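Local coordinates for protein kunitz-type conkunitzin-S1 (Conus striatus, PDB 6Q6C) that blocks voltage-activated potassium channels of the Shaker family as a Kunitz-type neurotoxin of cone-snail venom, at residues 10-15 / 41-46. The protein carries 1 engineered substitution. Residues are numbered along the deposited sequence; the frame is centred on the assembly and turned at random.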
# COMPACT_ATOMS: atom_id res chain seq x y z
N PRO A 10 6.43 -3.17 4.33
CA PRO A 10 6.44 -3.98 3.11
C PRO A 10 5.04 -4.11 2.55
O PRO A 10 4.04 -4.14 3.28
CB PRO A 10 6.98 -5.34 3.60
CG PRO A 10 6.73 -5.37 5.06
CD PRO A 10 6.71 -3.94 5.54
N ALA A 11 4.95 -4.35 1.24
CA ALA A 11 3.69 -4.82 0.64
C ALA A 11 3.29 -6.11 1.35
O ALA A 11 4.10 -7.05 1.39
CB ALA A 11 3.85 -4.98 -0.85
N ASP A 12 2.01 -6.25 1.70
CA ASP A 12 1.52 -7.42 2.46
C ASP A 12 0.18 -7.86 1.89
O ASP A 12 -0.79 -7.14 2.03
CB ASP A 12 1.43 -7.07 3.94
CG ASP A 12 1.02 -8.17 4.87
OD1 ASP A 12 0.56 -9.19 4.43
OD2 ASP A 12 1.25 -7.96 6.11
N SER A 13 0.15 -9.00 1.23
CA SER A 13 -1.11 -9.48 0.59
C SER A 13 -2.11 -9.95 1.64
O SER A 13 -3.28 -10.15 1.26
CB SER A 13 -0.83 -10.57 -0.40
OG SER A 13 -0.25 -11.68 0.23
N GLY A 14 -1.70 -10.16 2.90
CA GLY A 14 -2.72 -10.51 3.90
C GLY A 14 -2.95 -12.01 4.03
O GLY A 14 -2.19 -12.83 3.52
N SER A 15 -4.02 -12.34 4.74
CA SER A 15 -4.30 -13.70 5.26
C SER A 15 -5.63 -14.27 4.75
O SER A 15 -6.09 -15.30 5.28
CB SER A 15 -4.31 -13.64 6.78
OG SER A 15 -5.32 -12.72 7.23
N GLY A 41 -5.96 -8.90 7.09
CA GLY A 41 -4.65 -9.23 7.64
C GLY A 41 -3.51 -8.53 6.96
O GLY A 41 -2.31 -8.98 7.05
N GLY A 42 -3.77 -7.38 6.41
CA GLY A 42 -2.59 -6.69 5.83
C GLY A 42 -1.80 -5.85 6.83
O GLY A 42 -1.70 -6.10 8.03
N ASN A 43 -1.21 -4.80 6.28
CA ASN A 43 -0.64 -3.71 7.08
C ASN A 43 -1.12 -2.38 6.52
O ASN A 43 -1.93 -2.36 5.62
CB ASN A 43 0.84 -3.90 7.20
CG ASN A 43 1.61 -3.63 5.93
OD1 ASN A 43 1.18 -2.85 5.06
ND2 ASN A 43 2.77 -4.29 5.83
N GLU A 44 -0.68 -1.30 7.13
CA GLU A 44 -1.20 0.05 6.82
C GLU A 44 -0.67 0.59 5.48
O GLU A 44 -1.17 1.60 5.05
CB GLU A 44 -0.84 0.96 7.98
CG GLU A 44 -1.71 0.72 9.20
CD GLU A 44 -1.10 1.41 10.41
OE1 GLU A 44 0.16 1.59 10.45
OE2 GLU A 44 -1.85 1.76 11.30
N ASN A 45 0.32 -0.03 4.84
CA ASN A 45 0.82 0.45 3.55
C ASN A 45 -0.08 -0.11 2.44
O ASN A 45 0.32 -1.01 1.72
CB ASN A 45 2.28 0.12 3.36
CG ASN A 45 2.86 0.82 2.17
OD1 ASN A 45 2.18 1.58 1.48
ND2 ASN A 45 4.11 0.52 1.88
N ASN A 46 -1.33 0.31 2.47
CA ASN A 46 -2.41 -0.37 1.72
C ASN A 46 -3.45 0.68 1.43
O ASN A 46 -4.11 1.12 2.38
CB ASN A 46 -2.90 -1.53 2.57
CG ASN A 46 -4.00 -2.32 1.89
OD1 ASN A 46 -4.74 -1.76 1.11
ND2 ASN A 46 -4.02 -3.62 2.13
O HOH W 1 -1.55 -4.81 3.32
O HOH W 2 0.80 -3.64 2.37
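The carbonyl of P10 accepts from N43 ND2 at 2.9 Å, where two loops of the Kunitz (BPTI-type) fold meet: loop 10-15 runs ahead of the hairpin strand 20-26, and loop 41-46 connects strand 31-37 to helix 50-58. The bond is nearly straight, with 164° at the hydrogen; the amide nitrogen lies in the carbonyl plane of P10, and P10 O only 9° out of the amide plane of N43. CG of N43 stands between its backbone N and carbonyl carbon, which turns the amide across the interface and leaves OD1 to accept from N45 N, closing an Asx turn. N45 ties the loop to its surroundings, ND2 donating to L9 O and OD1 accepting from Y25 N of strand 20-26.

At D12 the link becomes largely solvent-mediated. One water accepts from D12 N and can donate toward N43 OD1 and N45 O, both 2.8 Å away, though its two protons cannot serve every acceptor around it. The amide oxygen of N43, already used by the Asx turn, is thus also placed to join the bridge. A second water accepts from N43 N and N46 ND2 and lies 2.8 Å from D12 O, one of the acceptors to which it can donate. The side chain of D12 adds van der Waals contact, its CB lying 3.6 Å from N43 ND2, while OD1 accepts from G14 N on its anti side, the donor 33° out of the carboxylate plane, making a second Asx turn. S13 bonds outward to T38.

Close approach of the backbones follows at G14, which has a positive phi and whose CA is 4.3 Å from the CA of G42. A C-H...O contact supports it, G14 CA to G41 O. Finally, S15 OG rests 3.6 Å from G41 CA.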